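Local coordinates for spindle pole body-associated protein VIK1 (Candida glabrata, PDB 4GKP), which probably binds microtubules as a noncatalytic partner of the kinesin Kar3, this piece being its truncated neck and C-terminal motor homology domain, at residues D63-D74 against K99-Y108. Residues are numbered along the deposited sequence; the frame is centred on the assembly and turned at random.
Sequences DLFKEDLHVYID and KLLAFFKNNY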
loop_
_atom_site.group_PDB
_atom_site.type_symbol
_atom_site.label_atom_id
_atom_site.label_comp_id
_atom_site.label_asym_id
_atom_site.label_seq_id
_atom_site.Cartn_x
_atom_site.Cartn_y
_atom_site.Cartn_z
ATOM N N ASP A 63 -9.951 7.724 -7.354
ATOM C CA ASP A 63 -9.659 7.459 -5.955
ATOM C C ASP A 63 -9.889 5.979 -5.766
ATOM O O ASP A 63 -11.019 5.532 -5.856
ATOM C CB ASP A 63 -10.622 8.267 -5.070
ATOM C CG ASP A 63 -10.416 8.029 -3.566
ATOM O OD1 ASP A 63 -9.615 7.163 -3.153
ATOM O OD2 ASP A 63 -11.091 8.728 -2.790
ATOM N N LEU A 64 -8.820 5.228 -5.510
ATOM C CA LEU A 64 -8.892 3.767 -5.382
ATOM C C LEU A 64 -9.644 3.333 -4.139
ATOM O O LEU A 64 -10.045 2.188 -4.036
ATOM C CB LEU A 64 -7.491 3.160 -5.326
ATOM C CG LEU A 64 -6.526 3.528 -6.452
ATOM C CD1 LEU A 64 -5.090 3.582 -5.940
ATOM C CD2 LEU A 64 -6.681 2.570 -7.625
ATOM N N PHE A 65 -9.813 4.249 -3.190
ATOM C CA PHE A 65 -10.454 3.936 -1.913
ATOM C C PHE A 65 -11.987 4.005 -1.980
ATOM O O PHE A 65 -12.669 3.674 -1.020
ATOM C CB PHE A 65 -9.843 4.782 -0.781
ATOM C CG PHE A 65 -8.345 4.607 -0.653
ATOM C CD1 PHE A 65 -7.813 3.433 -0.149
ATOM C CD2 PHE A 65 -7.475 5.601 -1.064
ATOM C CE1 PHE A 65 -6.442 3.249 -0.053
ATOM C CE2 PHE A 65 -6.101 5.428 -0.967
ATOM C CZ PHE A 65 -5.581 4.250 -0.460
ATOM N N LYS A 66 -12.513 4.382 -3.139
ATOM C CA LYS A 66 -13.948 4.341 -3.397
ATOM C C LYS A 66 -14.314 3.066 -4.159
ATOM O O LYS A 66 -15.476 2.872 -4.526
ATOM C CB LYS A 66 -14.408 5.587 -4.191
ATOM C CG LYS A 66 -14.300 6.915 -3.447
ATOM C CD LYS A 66 -14.770 8.082 -4.310
ATOM N N GLU A 67 -13.326 2.204 -4.397
ATOM C CA GLU A 67 -13.544 0.935 -5.107
ATOM C C GLU A 67 -13.400 -0.271 -4.153
ATOM O O GLU A 67 -13.900 -0.217 -3.025
ATOM C CB GLU A 67 -12.620 0.831 -6.325
ATOM N N ASP A 68 -12.730 -1.342 -4.592
ATOM C CA ASP A 68 -12.586 -2.579 -3.792
ATOM C C ASP A 68 -11.803 -2.438 -2.460
ATOM O O ASP A 68 -12.032 -3.210 -1.497
ATOM C CB ASP A 68 -11.973 -3.710 -4.638
ATOM C CG ASP A 68 -13.018 -4.520 -5.406
ATOM O OD1 ASP A 68 -14.073 -3.959 -5.743
ATOM O OD2 ASP A 68 -12.784 -5.728 -5.674
ATOM N N LEU A 69 -10.895 -1.461 -2.414
ATOM C CA LEU A 69 -10.058 -1.223 -1.232
ATOM C C LEU A 69 -10.894 -0.844 -0.010
ATOM O O LEU A 69 -10.615 -1.308 1.097
ATOM C CB LEU A 69 -8.962 -0.185 -1.531
ATOM C CG LEU A 69 -7.904 -0.639 -2.557
ATOM C CD1 LEU A 69 -6.861 0.431 -2.838
ATOM C CD2 LEU A 69 -7.235 -1.926 -2.105
ATOM N N HIS A 70 -11.946 -0.052 -0.240
ATOM C CA HIS A 70 -12.893 0.368 0.792
ATOM C C HIS A 70 -13.414 -0.829 1.526
ATOM O O HIS A 70 -13.464 -0.849 2.753
ATOM C CB HIS A 70 -14.070 1.126 0.149
ATOM C CG HIS A 70 -15.031 1.752 1.140
ATOM N ND1 HIS A 70 -16.014 2.590 0.761
ATOM C CD2 HIS A 70 -15.134 1.636 2.537
ATOM C CE1 HIS A 70 -16.711 2.991 1.845
ATOM N NE2 HIS A 70 -16.170 2.410 2.931
ATOM N N VAL A 71 -13.818 -1.836 0.764
ATOM C CA VAL A 71 -14.440 -3.038 1.310
ATOM C C VAL A 71 -13.393 -3.832 2.078
ATOM O O VAL A 71 -13.627 -4.268 3.201
ATOM C CB VAL A 71 -15.106 -3.881 0.180
ATOM C CG1 VAL A 71 -15.717 -5.168 0.708
ATOM C CG2 VAL A 71 -16.146 -3.041 -0.534
ATOM N N TYR A 72 -12.229 -3.984 1.460
ATOM C CA TYR A 72 -11.086 -4.610 2.098
ATOM C C TYR A 72 -10.775 -3.960 3.445
ATOM O O TYR A 72 -10.748 -4.642 4.460
ATOM C CB TYR A 72 -9.892 -4.526 1.154
ATOM C CG TYR A 72 -8.597 -4.911 1.784
ATOM C CD1 TYR A 72 -8.378 -6.208 2.230
ATOM C CD2 TYR A 72 -7.576 -3.969 1.946
ATOM C CE1 TYR A 72 -7.162 -6.573 2.799
ATOM C CE2 TYR A 72 -6.369 -4.324 2.511
ATOM C CZ TYR A 72 -6.169 -5.632 2.939
ATOM O OH TYR A 72 -4.964 -5.984 3.514
ATOM N N ILE A 73 -10.561 -2.642 3.445
ATOM C CA ILE A 73 -10.227 -1.882 4.651
ATOM C C ILE A 73 -11.288 -2.029 5.731
ATOM O O ILE A 73 -10.990 -2.351 6.886
ATOM C CB ILE A 73 -10.037 -0.379 4.338
ATOM C CG1 ILE A 73 -8.777 -0.173 3.490
ATOM C CG2 ILE A 73 -9.984 0.443 5.630
ATOM C CD1 ILE A 73 -8.450 1.270 3.136
ATOM N N ASP A 74 -12.530 -1.772 5.343
ATOM C CA ASP A 74 -13.660 -1.878 6.233
ATOM C C ASP A 74 -13.788 -3.270 6.867
ATOM O O ASP A 74 -14.166 -3.390 8.037
ATOM C CB ASP A 74 -14.927 -1.551 5.452
ATOM C CG ASP A 74 -15.961 -0.892 6.301
ATOM O OD1 ASP A 74 -15.794 0.308 6.608
ATOM O OD2 ASP A 74 -16.931 -1.575 6.681
ATOM N N LYS A 99 -5.112 10.603 -0.694
ATOM C CA LYS A 99 -6.478 10.083 -0.776
ATOM C C LYS A 99 -6.771 9.115 0.379
ATOM O O LYS A 99 -7.886 9.061 0.916
ATOM C CB LYS A 99 -6.710 9.420 -2.137
ATOM C CG LYS A 99 -6.846 10.404 -3.294
ATOM C CD LYS A 99 -8.192 11.126 -3.267
ATOM C CE LYS A 99 -8.285 12.222 -4.322
ATOM N NZ LYS A 99 -8.058 11.678 -5.690
ATOM N N LEU A 100 -5.743 8.368 0.762
ATOM C CA LEU A 100 -5.784 7.529 1.940
ATOM C C LEU A 100 -6.108 8.356 3.192
ATOM O O LEU A 100 -7.051 8.032 3.913
ATOM C CB LEU A 100 -4.461 6.798 2.098
ATOM C CG LEU A 100 -4.374 5.864 3.296
ATOM C CD1 LEU A 100 -5.343 4.709 3.123
ATOM C CD2 LEU A 100 -2.936 5.381 3.490
ATOM N N LEU A 101 -5.340 9.423 3.440
ATOM C CA LEU A 101 -5.658 10.340 4.541
ATOM C C LEU A 101 -7.097 10.837 4.455
ATOM O O LEU A 101 -7.824 10.787 5.444
ATOM C CB LEU A 101 -4.682 11.524 4.617
ATOM C CG LEU A 101 -3.209 11.196 4.883
ATOM C CD1 LEU A 101 -2.363 12.457 5.030
ATOM C CD2 LEU A 101 -3.049 10.298 6.093
ATOM N N ALA A 102 -7.512 11.275 3.268
ATOM C CA ALA A 102 -8.862 11.820 3.064
ATOM C C ALA A 102 -9.939 10.756 3.312
ATOM O O ALA A 102 -10.969 11.017 3.953
ATOM C CB ALA A 102 -8.987 12.420 1.663
ATOM N N PHE A 103 -9.684 9.549 2.822
ATOM C CA PHE A 103 -10.582 8.413 3.066
ATOM C C PHE A 103 -10.815 8.145 4.563
ATOM O O PHE A 103 -11.948 7.905 4.977
ATOM C CB PHE A 103 -10.077 7.152 2.331
ATOM C CG PHE A 103 -10.879 5.905 2.632
ATOM C CD1 PHE A 103 -12.148 5.719 2.086
ATOM C CD2 PHE A 103 -10.358 4.918 3.449
ATOM C CE1 PHE A 103 -12.882 4.582 2.362
ATOM C CE2 PHE A 103 -11.088 3.775 3.735
ATOM C CZ PHE A 103 -12.349 3.611 3.193
ATOM N N PHE A 104 -9.759 8.170 5.372
ATOM C CA PHE A 104 -9.933 7.921 6.820
ATOM C C PHE A 104 -10.664 9.064 7.512
ATOM O O PHE A 104 -11.485 8.821 8.411
ATOM C CB PHE A 104 -8.601 7.661 7.540
ATOM C CG PHE A 104 -7.910 6.398 7.121
ATOM C CD1 PHE A 104 -8.629 5.309 6.645
ATOM C CD2 PHE A 104 -6.533 6.286 7.239
ATOM C CE1 PHE A 104 -7.986 4.138 6.291
ATOM C CE2 PHE A 104 -5.880 5.109 6.877
ATOM C CZ PHE A 104 -6.613 4.034 6.400
ATOM N N LYS A 105 -10.349 10.298 7.104
ATOM C CA LYS A 105 -11.081 11.489 7.554
ATOM C C LYS A 105 -12.571 11.352 7.313
ATOM O O LYS A 105 -13.364 11.622 8.214
ATOM C CB LYS A 105 -10.579 12.776 6.888
ATOM C CG LYS A 105 -11.468 13.990 7.168
ATOM C CD LYS A 105 -10.974 15.263 6.486
ATOM C CE LYS A 105 -10.338 16.231 7.470
ATOM N N ASN A 106 -12.953 10.910 6.121
ATOM C CA ASN A 106 -14.373 10.858 5.769
ATOM C C ASN A 106 -15.144 9.666 6.313
ATOM O O ASN A 106 -16.363 9.678 6.282
ATOM C CB ASN A 106 -14.565 10.955 4.248
ATOM C CG ASN A 106 -13.999 12.241 3.666
ATOM O OD1 ASN A 106 -14.244 13.335 4.180
ATOM N ND2 ASN A 106 -13.239 12.115 2.580
ATOM N N ASN A 107 -14.461 8.635 6.809
ATOM C CA ASN A 107 -15.169 7.400 7.176
ATOM C C ASN A 107 -15.010 6.905 8.604
ATOM O O ASN A 107 -15.907 6.241 9.141
ATOM C CB ASN A 107 -14.849 6.275 6.195
ATOM C CG ASN A 107 -15.387 6.560 4.812
ATOM O OD1 ASN A 107 -16.540 6.226 4.497
ATOM N ND2 ASN A 107 -14.582 7.226 3.989
ATOM N N TYR A 108 -13.894 7.242 9.235
ATOM C CA TYR A 108 -13.552 6.588 10.484
ATOM C C TYR A 108 -13.335 7.492 11.712
ATOM O O TYR A 108 -13.244 6.994 12.839
ATOM C CB TYR A 108 -12.365 5.651 10.235
ATOM C CG TYR A 108 -12.673 4.576 9.208
ATOM C CD1 TYR A 108 -13.658 3.596 9.452
ATOM C CD2 TYR A 108 -11.980 4.524 7.991
ATOM C CE1 TYR A 108 -13.927 2.606 8.516
ATOM C CE2 TYR A 108 -12.251 3.543 7.051
ATOM C CZ TYR A 108 -13.218 2.589 7.315
ATOM O OH TYR A 108 -13.490 1.620 6.358
#
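Phe103 reaches across from helix 96-107 and fits between Phe65, in the 3-10 turn preceding helix 68-78, and His70, a setting that suits a long flat side chain able to pack on its face and its edge at once. Its CG, anti to the backbone N (chi1 175°), directs the ring toward both. CB of Phe65 lies over one face in a CH-pi contact, 4.1 Å from the Phe103 ring centroid. At the far edge the pairing is T-shaped: the edge of Phe103 points at the face of His70, planes 79° apart, with Phe103 CE1 over the centre of the imidazole. The Phe65 ring itself turns toward Leu100, its CZ 3.6 Å from Leu100 CD1. In this kinesin-like motor homology fold, both helices pack against the central beta-sheet, so apolar residues suit the sides that meet it; the axes of their segments come no closer than 12.6 Å, crossing at -59°, and Phe103 helps to fill that gap. Ile73 extends the apolar layer, CD1 3.7 Å from Phe103 CE2. The aliphatic part of Lys99 packs beside Asp63, Lys99 CD 3.8 Å from Asp63 OD2. Tyr108 pairs a ring for packing with a hydroxyl that donates to the anti lone pair of Asp74 OD1 (OH to OD1 2.7 Å).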